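Local atomic coordinates of probable acetyltransferase (Agrobacterium tumefaciens, PDB entry 2GE3), a protein that binds acetyl-coenzyme A and, as a probable member of the GNAT acetyltransferase family, is expected to pass the acetyl group to an acceptor molecule. Residues L89-L94 with A104-R109; S125-N130 with H157-L162; A143-A148 with N163-F168. All blocks are in the same frame, centred on the assembly; numbering follows the deposited sequence.

The three contacts are built on one mixed sheet. Interaction 1 lays helix 102-117 against strand 86-93; the chain then enters strand 121-127, which neighbours 86-93 in the sheet and supplies one side of interaction 2. Strand 158-167 serves twice: its start pairs with 121-127 in interaction 2, its end with 143-153 in interaction 3. Interaction 1 closes before the others open, whereas the segments of 2 and 3 alternate along the chain. Centres of 1 and 2 lie about 19 Å apart, yet both touch the cofactor. Interactions 2 and 3, centres about 13 Å apart, touch directly, so strand 158-167 connects the cofactor-binding strand 121-127 with strand 143-153, outermost in this chain, which meets the second subunit.

Interaction 1: L89-L94 with A104-R109; sequences LGMGIL and ARLMRR. With ACO (acetyl coenzyme *a), chain E.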
loop_
_atom_site.group_PDB
_atom_site.type_symbol
_atom_site.label_atom_id
_atom_site.label_comp_id
_atom_site.label_asym_id
_atom_site.label_seq_id
_atom_site.Cartn_x
_atom_site.Cartn_y
_atom_site.Cartn_z
ATOM N N LEU A 89 7.957 6.497 -1.792
ATOM C CA LEU A 89 8.336 7.905 -1.827
ATOM C C LEU A 89 7.132 8.886 -1.610
ATOM O O LEU A 89 6.061 8.650 -2.122
ATOM C CB LEU A 89 9.113 8.225 -3.132
ATOM C CG LEU A 89 9.798 9.634 -3.270
ATOM C CD1 LEU A 89 11.061 9.503 -4.021
ATOM C CD2 LEU A 89 8.871 10.515 -3.990
ATOM N N GLY A 90 7.302 9.921 -0.765
ATOM C CA GLY A 90 6.405 11.111 -0.774
ATOM C C GLY A 90 7.229 12.413 -0.742
ATOM O O GLY A 90 8.376 12.426 -0.338
HETATM N N MSE A 91 6.657 13.496 -1.222
HETATM C CA MSE A 91 7.352 14.751 -1.280
HETATM C C MSE A 91 6.382 15.868 -1.538
HETATM O O MSE A 91 5.282 15.627 -2.070
HETATM C CB MSE A 91 8.346 14.746 -2.410
HETATM C CG MSE A 91 7.687 14.621 -3.729
HETATM SE SE MSE A 91 9.228 14.573 -5.087
HETATM C CE MSE A 91 10.398 16.146 -4.351
ATOM N N GLY A 92 6.830 17.078 -1.209
ATOM C CA GLY A 92 5.986 18.264 -1.314
ATOM C C GLY A 92 6.851 19.489 -1.230
ATOM O O GLY A 92 7.926 19.490 -0.600
ATOM N N ILE A 93 6.388 20.571 -1.824
ATOM C CA ILE A 93 7.133 21.823 -1.823
ATOM C C ILE A 93 6.079 22.930 -1.702
ATOM O O ILE A 93 5.046 22.850 -2.369
ATOM C CB ILE A 93 7.994 21.950 -3.161
ATOM C CG1 ILE A 93 9.113 20.902 -3.199
ATOM C CG2 ILE A 93 8.608 23.351 -3.344
ATOM C CD1 ILE A 93 10.018 20.992 -4.390
ATOM N N LEU A 94 6.374 23.954 -0.887
ATOM C CA LEU A 94 5.565 25.126 -0.739
ATOM C C LEU A 94 5.390 25.792 -2.116
ATOM O O LEU A 94 6.310 25.788 -2.912
ATOM C CB LEU A 94 6.201 26.110 0.285
ATOM C CG LEU A 94 6.222 25.638 1.747
ATOM C CD1 LEU A 94 6.601 26.789 2.667
ATOM C CD2 LEU A 94 4.864 24.994 2.131
ATOM N N ALA A 104 13.554 18.138 -8.231
ATOM C CA ALA A 104 14.569 17.298 -8.882
ATOM C C ALA A 104 15.754 17.118 -7.997
ATOM O O ALA A 104 16.192 15.996 -7.818
ATOM C CB ALA A 104 14.933 17.864 -10.234
ATOM N N ARG A 105 16.193 18.197 -7.313
ATOM C CA ARG A 105 17.334 18.097 -6.405
ATOM C C ARG A 105 17.051 17.296 -5.168
ATOM O O ARG A 105 17.852 16.501 -4.743
ATOM C CB ARG A 105 17.837 19.505 -5.936
ATOM C CG ARG A 105 18.372 20.484 -6.999
ATOM C CD ARG A 105 19.217 21.461 -6.219
ATOM N NE ARG A 105 18.619 22.692 -5.992
ATOM C CZ ARG A 105 18.834 23.478 -4.937
ATOM N NH1 ARG A 105 19.582 23.125 -3.896
ATOM N NH2 ARG A 105 18.217 24.642 -4.939
ATOM N N LEU A 106 15.930 17.564 -4.530
ATOM C CA LEU A 106 15.500 16.757 -3.364
ATOM C C LEU A 106 15.355 15.266 -3.704
ATOM O O LEU A 106 15.803 14.415 -2.916
ATOM C CB LEU A 106 14.148 17.269 -2.902
ATOM C CG LEU A 106 13.647 17.720 -1.525
ATOM C CD1 LEU A 106 14.650 18.190 -0.495
ATOM C CD2 LEU A 106 12.499 18.810 -1.813
HETATM N N MSE A 107 14.731 14.940 -4.849
HETATM C CA MSE A 107 14.629 13.558 -5.296
HETATM C C MSE A 107 15.967 12.879 -5.513
HETATM O O MSE A 107 16.154 11.806 -5.034
HETATM C CB MSE A 107 13.865 13.446 -6.606
HETATM C CG MSE A 107 12.970 12.171 -6.698
HETATM SE SE MSE A 107 11.389 12.701 -7.888
HETATM C CE MSE A 107 11.510 14.431 -7.191
ATOM N N ARG A 108 16.897 13.515 -6.256
ATOM C CA ARG A 108 18.240 12.976 -6.429
ATOM C C ARG A 108 18.985 12.615 -5.174
ATOM O O ARG A 108 19.686 11.581 -5.128
ATOM C CB ARG A 108 19.091 13.930 -7.301
ATOM C CG ARG A 108 18.445 14.097 -8.626
ATOM C CD ARG A 108 19.299 14.313 -9.794
ATOM N NE ARG A 108 18.772 15.422 -10.548
ATOM C CZ ARG A 108 18.160 15.400 -11.721
ATOM N NH1 ARG A 108 17.918 14.230 -12.476
ATOM N NH2 ARG A 108 17.820 16.622 -12.162
ATOM N N ARG A 109 18.940 13.516 -4.193
ATOM C CA ARG A 109 19.579 13.263 -2.905
ATOM C C ARG A 109 18.904 12.105 -2.188
ATOM O O ARG A 109 19.567 11.275 -1.524
ATOM C CB ARG A 109 19.514 14.499 -1.999
ATOM C CG ARG A 109 20.513 15.656 -2.449
ATOM C CD ARG A 109 22.003 15.159 -2.199
ATOM N NE ARG A 109 22.290 15.013 -0.753
ATOM C CZ ARG A 109 22.469 16.052 0.083
ATOM N NH1 ARG A 109 22.334 17.320 -0.353
ATOM N NH2 ARG A 109 22.739 15.837 1.366
HETATM N N1A ACO E . 2.733 20.094 -16.949
HETATM C C2A ACO E . 3.758 19.422 -17.475
HETATM N N3A ACO E . 5.008 19.599 -17.011
HETATM C C4A ACO E . 5.263 20.489 -16.019
HETATM C C5A ACO E . 4.203 21.227 -15.396
HETATM C C6A ACO E . 2.865 20.994 -15.928
HETATM N N6A ACO E . 1.827 21.696 -15.310
HETATM N N7A ACO E . 4.759 22.092 -14.456
HETATM C C8A ACO E . 6.076 21.884 -14.420
HETATM N N9A ACO E . 6.365 20.959 -15.374
HETATM C C1B ACO E . 7.687 20.441 -15.614
HETATM C C2B ACO E . 8.824 21.448 -15.573
HETATM O O2B ACO E . 8.997 21.893 -16.936
HETATM C C3B ACO E . 9.898 20.480 -15.055
HETATM O O3B ACO E . 10.249 19.579 -16.116
HETATM P P3B ACO E . 11.428 19.809 -17.235
HETATM O O7A ACO E . 11.102 20.952 -18.190
HETATM O O8A ACO E . 11.261 18.450 -17.919
HETATM O O9A ACO E . 12.618 20.241 -16.445
HETATM C C4B ACO E . 9.203 19.568 -14.042
HETATM O O4B ACO E . 7.861 19.509 -14.507
HETATM C C5B ACO E . 9.198 20.192 -12.618
HETATM O O5B ACO E . 10.495 20.033 -12.064
HETATM P P1A ACO E . 10.974 20.666 -10.737
HETATM O O1A ACO E . 12.147 19.833 -10.381
HETATM O O2A ACO E . 11.011 22.119 -11.162
HETATM O O3A ACO E . 9.705 20.331 -9.781
HETATM P P2A ACO E . 9.244 20.977 -8.433
HETATM O O4A ACO E . 10.262 21.727 -7.633
HETATM O O5A ACO E . 8.001 21.732 -8.819
HETATM O O6A ACO E . 8.852 19.629 -7.573
HETATM C CBP ACO E . 6.694 18.608 -7.045
HETATM C CCP ACO E . 7.812 18.772 -8.089
HETATM C CDP ACO E . 5.535 17.818 -7.740
HETATM C CEP ACO E . 7.194 17.876 -5.800
HETATM C CAP ACO E . 6.182 19.988 -6.464
HETATM O OAP ACO E . 5.728 20.719 -7.576
HETATM C C9P ACO E . 5.067 20.001 -5.457
HETATM O O9P ACO E . 5.328 19.942 -4.256
HETATM N N8P ACO E . 3.794 20.102 -5.890
HETATM C C7P ACO E . 2.698 19.996 -4.899
HETATM C C6P ACO E . 2.690 18.699 -4.117
HETATM C C5P ACO E . 2.857 17.407 -4.879
HETATM O O5P ACO E . 2.370 17.219 -5.990
HETATM N N4P ACO E . 3.519 16.436 -4.236
HETATM C C3P ACO E . 4.032 15.286 -4.953
HETATM C C2P ACO E . 2.874 14.440 -5.427
HETATM S S1P ACO E . 2.063 13.690 -4.036
HETATM C C ACO E . 1.864 12.495 -5.187
HETATM O O ACO E . 2.647 12.461 -6.097
HETATM C CH3 ACO E . 0.765 11.499 -4.908
#
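Leu89 opens the contact, its CD1 resting 4.2 Å from CG of Met107 on a helix that runs roughly antiparallel to the strand, with the two short axes 10.1 Å apart at closest approach. Next comes Met91, a selenomethionine like Met107. Its CG sits between the backbone N and the carbonyl carbon (chi1 64°), and a bend at chi3 brings the methyl round to the helix, where CE lies 4.2 Å from CB of Leu106. Met107 is bent at chi3 as well, and the two chains cross at about a right angle. Their ends are pressed hard together, Met91 SE to Met107 CE measuring 3.1 Å, so short that the exact placement of these tips is doubtful. Nearer the backbone, Met91 CG lies 3.9 Å from the pantetheine methyl CEP, while the carbonyl O of Met91 accepts a weak bond from the pantetheine amide N4P. Ile93 then offers its N in a weak bond to the cofactor carbonyl O9P and points CD1 at CD2 of Leu106, 4.2 Å away. On the helix, in its first turn, Ala104 N donates to the pyrophosphate oxygen O1A over 3.1 Å at 144°. Gly101 N and Gly103 N also bind the cofactor, and with Arg98 they fit the pyrophosphate-binding R/Q-x-x-G-x-G/A signature of GNAT enzymes. The seam between strand and helix is therefore wholly apolar, whereas some backbone groups at its margin serve the cofactor: Met91 O and Ile93 N make weak bonds to the pantetheine arm, and helix-end N-H groups, probably helped by the helix dipole, meet the phosphate charge.

Interaction 2: S125-N130 with H157-L162; sequences SVHADN and HYIDSL. With ACO (acetyl coenzyme *a), chain E.
Val126 and Leu162 come from neighbouring antiparallel strands and cross obliquely on one side of the sheet, with Val126 CG1 3.8 Å from Leu162 CB. CG1 reaches that spot because it lies between the backbone N and carbonyl carbon (chi1 62°). Leu162 also extends CD2 to within 4.0 Å of CB of Ala128. On the opposite face, His127 and Ser161 form the next pair, and the branch methyl CG2 of Ile159 touches His127 CB, approaching its ring obliquely. The same methyl is flanked by OD1 of Asp129, whose side chain runs almost perpendicular to that of Ile159. Backbone bonds zip the strands together: Leu162 N donates to Val126 O over 2.7 Å, nearly straight, and Val126 N returns the bond to Leu162 O. Beyond the strand, Ala128 N reaches Asp160 O from above the carbonyl plane, as the chain enters a type I turn. That turn delivers Asn130, whose ND2 grips the pantetheine oxygen O5P at 2.9 Å and 166°, while its OD1 weakly caps helix 131-140 through Ala133 N. Strand 121-127, its turn and helix 131-140, with strand 158-167 alongside, thus form part of the acetyl-CoA side of the GNAT fold here.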
loop_
_atom_site.group_PDB
_atom_site.type_symbol
_atom_site.label_atom_id
_atom_site.label_comp_id
_atom_site.label_asym_id
_atom_site.label_seq_id
_atom_site.Cartn_x
_atom_site.Cartn_y
_atom_site.Cartn_z
ATOM N N SER A 125 2.746 6.588 -5.910
ATOM C CA SER A 125 1.441 6.763 -6.551
ATOM C C SER A 125 1.220 8.242 -6.793
ATOM O O SER A 125 1.511 9.011 -5.914
ATOM C CB SER A 125 0.377 6.269 -5.595
ATOM O OG SER A 125 0.364 4.834 -5.798
ATOM N N VAL A 126 0.716 8.635 -7.956
ATOM C CA VAL A 126 0.477 10.020 -8.274
ATOM C C VAL A 126 -0.904 10.207 -8.942
ATOM O O VAL A 126 -1.311 9.371 -9.763
ATOM C CB VAL A 126 1.665 10.582 -9.145
ATOM C CG1 VAL A 126 1.789 9.812 -10.524
ATOM C CG2 VAL A 126 1.564 12.011 -9.349
ATOM N N HIS A 127 -1.604 11.299 -8.609
ATOM C CA HIS A 127 -2.857 11.600 -9.264
ATOM C C HIS A 127 -2.656 11.805 -10.741
ATOM O O HIS A 127 -1.719 12.508 -11.170
ATOM C CB HIS A 127 -3.600 12.808 -8.625
ATOM C CG HIS A 127 -3.924 12.655 -7.172
ATOM N ND1 HIS A 127 -4.393 13.693 -6.402
ATOM C CD2 HIS A 127 -3.842 11.592 -6.333
ATOM C CE1 HIS A 127 -4.537 13.295 -5.150
ATOM N NE2 HIS A 127 -4.173 12.034 -5.074
ATOM N N ALA A 128 -3.552 11.218 -11.544
ATOM C CA ALA A 128 -3.385 11.210 -13.015
ATOM C C ALA A 128 -3.395 12.624 -13.593
ATOM O O ALA A 128 -2.850 12.885 -14.691
ATOM C CB ALA A 128 -4.405 10.305 -13.761
ATOM N N ASP A 129 -4.025 13.526 -12.862
ATOM C CA ASP A 129 -4.088 14.902 -13.272
ATOM C C ASP A 129 -2.968 15.813 -12.659
ATOM O O ASP A 129 -2.897 16.989 -12.973
ATOM C CB ASP A 129 -5.507 15.443 -13.043
ATOM C CG ASP A 129 -5.899 15.521 -11.540
ATOM O OD1 ASP A 129 -5.107 15.087 -10.654
ATOM O OD2 ASP A 129 -7.028 16.036 -11.233
ATOM N N ASN A 130 -2.043 15.243 -11.868
ATOM C CA ASN A 130 -0.940 16.028 -11.315
ATOM C C ASN A 130 0.200 16.105 -12.346
ATOM O O ASN A 130 1.194 15.381 -12.210
ATOM C CB ASN A 130 -0.436 15.371 -10.039
ATOM C CG ASN A 130 0.521 16.260 -9.242
ATOM O OD1 ASN A 130 1.056 17.236 -9.735
ATOM N ND2 ASN A 130 0.673 15.948 -7.964
ATOM N N HIS A 157 -15.604 13.568 -5.863
ATOM C CA HIS A 157 -15.046 13.331 -7.208
ATOM C C HIS A 157 -13.969 12.206 -7.227
ATOM O O HIS A 157 -13.070 12.248 -6.432
ATOM C CB HIS A 157 -14.491 14.620 -7.819
ATOM C CG HIS A 157 -15.519 15.689 -7.999
ATOM N ND1 HIS A 157 -16.802 15.422 -8.444
ATOM C CD2 HIS A 157 -15.463 17.031 -7.783
ATOM C CE1 HIS A 157 -17.495 16.549 -8.498
ATOM N NE2 HIS A 157 -16.703 17.541 -8.107
ATOM N N TYR A 158 -14.121 11.233 -8.126
ATOM C CA TYR A 158 -13.105 10.185 -8.384
ATOM C C TYR A 158 -11.969 10.622 -9.290
ATOM O O TYR A 158 -12.209 11.122 -10.379
ATOM C CB TYR A 158 -13.741 8.930 -9.008
ATOM C CG TYR A 158 -14.724 8.236 -8.103
ATOM C CD1 TYR A 158 -16.022 7.992 -8.519
ATOM C CD2 TYR A 158 -14.365 7.854 -6.804
ATOM C CE1 TYR A 158 -16.958 7.413 -7.654
ATOM C CE2 TYR A 158 -15.297 7.219 -5.948
ATOM C CZ TYR A 158 -16.567 7.013 -6.367
ATOM O OH TYR A 158 -17.487 6.440 -5.489
ATOM N N ILE A 159 -10.747 10.341 -8.848
ATOM C CA ILE A 159 -9.476 10.596 -9.568
ATOM C C ILE A 159 -8.758 9.247 -9.797
ATOM O O ILE A 159 -8.664 8.409 -8.902
ATOM C CB ILE A 159 -8.475 11.533 -8.719
ATOM C CG1 ILE A 159 -9.191 12.700 -8.044
ATOM C CG2 ILE A 159 -7.335 12.096 -9.538
ATOM C CD1 ILE A 159 -10.072 13.405 -8.949
ATOM N N ASP A 160 -8.252 9.054 -10.999
ATOM C CA ASP A 160 -7.272 8.007 -11.248
ATOM C C ASP A 160 -5.928 8.277 -10.606
ATOM O O ASP A 160 -5.463 9.418 -10.409
ATOM C CB ASP A 160 -7.106 7.851 -12.759
ATOM C CG ASP A 160 -8.390 7.304 -13.431
ATOM O OD1 ASP A 160 -9.437 7.218 -12.777
ATOM O OD2 ASP A 160 -8.365 6.957 -14.617
ATOM N N SER A 161 -5.281 7.196 -10.283
ATOM C CA SER A 161 -3.937 7.307 -9.726
ATOM C C SER A 161 -3.006 6.520 -10.678
ATOM O O SER A 161 -3.408 5.535 -11.249
ATOM C CB SER A 161 -3.904 6.677 -8.320
ATOM O OG SER A 161 -2.904 7.325 -7.590
ATOM N N LEU A 162 -1.791 6.977 -10.859
ATOM C CA LEU A 162 -0.783 6.265 -11.653
ATOM C C LEU A 162 0.231 5.734 -10.739
ATOM O O LEU A 162 0.755 6.459 -9.861
ATOM C CB LEU A 162 -0.058 7.205 -12.625
ATOM C CG LEU A 162 -0.971 7.982 -13.601
ATOM C CD1 LEU A 162 -0.182 8.842 -14.606
ATOM C CD2 LEU A 162 -2.017 7.098 -14.338
HETATM N N1A ACO E . 2.733 20.094 -16.949
HETATM C C2A ACO E . 3.758 19.422 -17.475
HETATM N N3A ACO E . 5.008 19.599 -17.011
HETATM C C4A ACO E . 5.263 20.489 -16.019
HETATM C C5A ACO E . 4.203 21.227 -15.396
HETATM C C6A ACO E . 2.865 20.994 -15.928
HETATM N N6A ACO E . 1.827 21.696 -15.310
HETATM N N7A ACO E . 4.759 22.092 -14.456
HETATM C C8A ACO E . 6.076 21.884 -14.420
HETATM N N9A ACO E . 6.365 20.959 -15.374
HETATM C C1B ACO E . 7.687 20.441 -15.614
HETATM C C2B ACO E . 8.824 21.448 -15.573
HETATM O O2B ACO E . 8.997 21.893 -16.936
HETATM C C3B ACO E . 9.898 20.480 -15.055
HETATM O O3B ACO E . 10.249 19.579 -16.116
HETATM P P3B ACO E . 11.428 19.809 -17.235
HETATM O O7A ACO E . 11.102 20.952 -18.190
HETATM O O8A ACO E . 11.261 18.450 -17.919
HETATM O O9A ACO E . 12.618 20.241 -16.445
HETATM C C4B ACO E . 9.203 19.568 -14.042
HETATM O O4B ACO E . 7.861 19.509 -14.507
HETATM C C5B ACO E . 9.198 20.192 -12.618
HETATM O O5B ACO E . 10.495 20.033 -12.064
HETATM P P1A ACO E . 10.974 20.666 -10.737
HETATM O O1A ACO E . 12.147 19.833 -10.381
HETATM O O2A ACO E . 11.011 22.119 -11.162
HETATM O O3A ACO E . 9.705 20.331 -9.781
HETATM P P2A ACO E . 9.244 20.977 -8.433
HETATM O O4A ACO E . 10.262 21.727 -7.633
HETATM O O5A ACO E . 8.001 21.732 -8.819
HETATM O O6A ACO E . 8.852 19.629 -7.573
HETATM C CBP ACO E . 6.694 18.608 -7.045
HETATM C CCP ACO E . 7.812 18.772 -8.089
HETATM C CDP ACO E . 5.535 17.818 -7.740
HETATM C CEP ACO E . 7.194 17.876 -5.800
HETATM C CAP ACO E . 6.182 19.988 -6.464
HETATM O OAP ACO E . 5.728 20.719 -7.576
HETATM C C9P ACO E . 5.067 20.001 -5.457
HETATM O O9P ACO E . 5.328 19.942 -4.256
HETATM N N8P ACO E . 3.794 20.102 -5.890
HETATM C C7P ACO E . 2.698 19.996 -4.899
HETATM C C6P ACO E . 2.690 18.699 -4.117
HETATM C C5P ACO E . 2.857 17.407 -4.879
HETATM O O5P ACO E . 2.370 17.219 -5.990
HETATM N N4P ACO E . 3.519 16.436 -4.236
HETATM C C3P ACO E . 4.032 15.286 -4.953
HETATM C C2P ACO E . 2.874 14.440 -5.427
HETATM S S1P ACO E . 2.063 13.690 -4.036
HETATM C C ACO E . 1.864 12.495 -5.187
HETATM O O ACO E . 2.647 12.461 -6.097
HETATM C CH3 ACO E . 0.765 11.499 -4.908
HETATM O O HOH W 1 -1.884 4.260 -7.374
#

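Interaction 3: A143-A148 with N163-F168; sequences AHEGRA and NMAIIF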
loop_
_atom_site.group_PDB
_atom_site.type_symbol
_atom_site.label_atom_id
_atom_site.label_comp_id
_atom_site.label_asym_id
_atom_site.label_seq_id
_atom_site.Cartn_x
_atom_site.Cartn_y
_atom_site.Cartn_z
ATOM N N ALA A 143 9.511 4.733 -14.062
ATOM C CA ALA A 143 8.739 4.080 -15.072
ATOM C C ALA A 143 7.264 4.017 -14.631
ATOM O O ALA A 143 6.933 3.730 -13.432
ATOM C CB ALA A 143 9.310 2.632 -15.303
ATOM N N HIS A 144 6.368 4.189 -15.605
ATOM C CA HIS A 144 4.998 3.895 -15.365
ATOM C C HIS A 144 4.760 2.416 -15.219
ATOM O O HIS A 144 5.229 1.606 -16.045
ATOM C CB HIS A 144 4.128 4.464 -16.553
ATOM C CG HIS A 144 4.060 5.972 -16.561
ATOM N ND1 HIS A 144 3.192 6.669 -15.761
ATOM C CD2 HIS A 144 4.770 6.904 -17.241
ATOM C CE1 HIS A 144 3.315 7.963 -15.985
ATOM N NE2 HIS A 144 4.302 8.135 -16.847
ATOM N N GLU A 145 3.910 2.069 -14.257
ATOM C CA GLU A 145 3.648 0.667 -13.950
ATOM C C GLU A 145 2.198 0.322 -14.026
ATOM O O GLU A 145 1.920 -0.841 -13.945
ATOM C CB GLU A 145 4.126 0.258 -12.557
ATOM C CG GLU A 145 5.643 0.140 -12.527
ATOM C CD GLU A 145 6.119 -0.664 -11.315
ATOM O OE1 GLU A 145 7.124 -1.399 -11.453
ATOM O OE2 GLU A 145 5.461 -0.543 -10.223
ATOM N N GLY A 146 1.324 1.325 -14.163
ATOM C CA GLY A 146 -0.059 1.140 -14.422
ATOM C C GLY A 146 -0.952 2.204 -13.835
ATOM O O GLY A 146 -0.478 3.060 -13.126
ATOM N N ARG A 147 -2.273 2.122 -14.099
ATOM C CA ARG A 147 -3.199 3.234 -13.845
ATOM C C ARG A 147 -4.268 2.621 -12.952
ATOM O O ARG A 147 -4.808 1.582 -13.257
ATOM C CB ARG A 147 -3.745 3.663 -15.187
ATOM C CG ARG A 147 -4.874 4.584 -15.174
ATOM C CD ARG A 147 -5.094 5.035 -16.593
ATOM N NE ARG A 147 -5.264 6.481 -16.713
ATOM C CZ ARG A 147 -4.378 7.270 -17.342
ATOM N NH1 ARG A 147 -3.307 6.761 -17.946
ATOM N NH2 ARG A 147 -4.559 8.567 -17.380
ATOM N N ALA A 148 -4.519 3.219 -11.802
ATOM C CA ALA A 148 -5.588 2.742 -10.939
ATOM C C ALA A 148 -6.881 3.565 -11.133
ATOM O O ALA A 148 -6.885 4.670 -10.758
ATOM C CB ALA A 148 -5.078 2.788 -9.465
ATOM N N ASN A 163 0.566 4.483 -10.962
ATOM C CA ASN A 163 1.670 3.861 -10.186
ATOM C C ASN A 163 2.923 3.901 -10.960
ATOM O O ASN A 163 2.910 3.593 -12.124
ATOM C CB ASN A 163 1.367 2.384 -9.897
ATOM C CG ASN A 163 0.214 2.263 -8.966
ATOM O OD1 ASN A 163 0.289 2.840 -7.932
ATOM N ND2 ASN A 163 -0.898 1.634 -9.381
HETATM N N MSE A 164 4.012 4.211 -10.303
HETATM C CA MSE A 164 5.275 4.379 -11.007
HETATM C C MSE A 164 6.313 3.793 -10.069
HETATM O O MSE A 164 6.070 3.729 -8.881
HETATM C CB MSE A 164 5.546 5.854 -11.276
HETATM C CG MSE A 164 4.365 6.567 -12.126
HETATM SE SE MSE A 164 5.081 8.381 -12.504
HETATM C CE MSE A 164 6.442 7.844 -13.943
ATOM N N ALA A 165 7.449 3.382 -10.609
ATOM C CA ALA A 165 8.521 2.830 -9.816
ATOM C C ALA A 165 9.910 3.005 -10.481
ATOM O O ALA A 165 10.041 3.117 -11.730
ATOM C CB ALA A 165 8.246 1.374 -9.480
ATOM N N ILE A 166 10.928 3.026 -9.640
ATOM C CA ILE A 166 12.313 2.981 -10.119
ATOM C C ILE A 166 13.024 1.800 -9.514
ATOM O O ILE A 166 12.784 1.458 -8.368
ATOM C CB ILE A 166 13.057 4.357 -9.842
ATOM C CG1 ILE A 166 14.225 4.599 -10.797
ATOM C CG2 ILE A 166 13.382 4.509 -8.336
ATOM C CD1 ILE A 166 14.672 6.170 -10.825
ATOM N N ILE A 167 13.888 1.140 -10.293
ATOM C CA ILE A 167 14.661 -0.003 -9.783
ATOM C C ILE A 167 16.143 0.379 -9.891
ATOM O O ILE A 167 16.587 0.844 -10.962
ATOM C CB ILE A 167 14.319 -1.378 -10.437
ATOM C CG1 ILE A 167 13.043 -1.984 -9.838
ATOM C CG2 ILE A 167 15.467 -2.450 -10.249
ATOM C CD1 ILE A 167 12.200 -2.287 -10.842
ATOM N N PHE A 168 16.879 0.279 -8.759
ATOM C CA PHE A 168 18.309 0.664 -8.792
ATOM C C PHE A 168 19.075 -0.456 -9.479
ATOM O O PHE A 168 18.853 -1.656 -9.216
ATOM C CB PHE A 168 18.894 0.939 -7.417
ATOM C CG PHE A 168 18.307 2.111 -6.745
ATOM C CD1 PHE A 168 17.671 1.939 -5.507
ATOM C CD2 PHE A 168 18.346 3.415 -7.367
ATOM C CE1 PHE A 168 17.101 2.997 -4.869
ATOM C CE2 PHE A 168 17.755 4.484 -6.755
ATOM C CZ PHE A 168 17.157 4.302 -5.487
#
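His144 and Met164 both carry CG anti to the carbonyl carbon (chi1 -70° in His144) and project side by side from neighbouring strands, and the bend at chi3 of Met164 (74°) folds its methyl over the imidazole. CE, part of a selenomethionine, hangs 3.6 Å above the ring centre in a CH-pi contact; the selenium stands off obliquely. Beyond the ring, NE2 of His144 is hydrogen-bonded to Glu138, which helps set the rotation of the imidazole under the methyl. On the other face of the hairpin, Glu145 stretches along its partner strand until its carboxylate lies by Ala165, OE2 being 3.5 Å from CB. The backbone pairing is regular at one end, where Ala143 N to Ala165 O and Ala165 N to Ala143 O are both 2.9 Å. Farther on, Glu145 and Gly146 share the carbonyl of Asn163 in a classic beta bulge: Glu145 N bonds to Asn163 O at 2.8 Å, Gly146 N only weakly. Gly146 takes a positive phi of 149° there, a shape readily open to glycine, and its own O accepts a bond from Asn163 N at 2.8 Å. The amide end of Asn163 is tied to Ser125 through OD1. The two faces thus differ in chemistry. His144 and Met164 pack toward helix 131-140, whereas the Glu145 carboxylate forms salt bridges with Arg121 of its own chain and Arg149 of the second subunit. Between two guanidinium groups it is probably ionised, making this bulged hairpin a charged link between subunits.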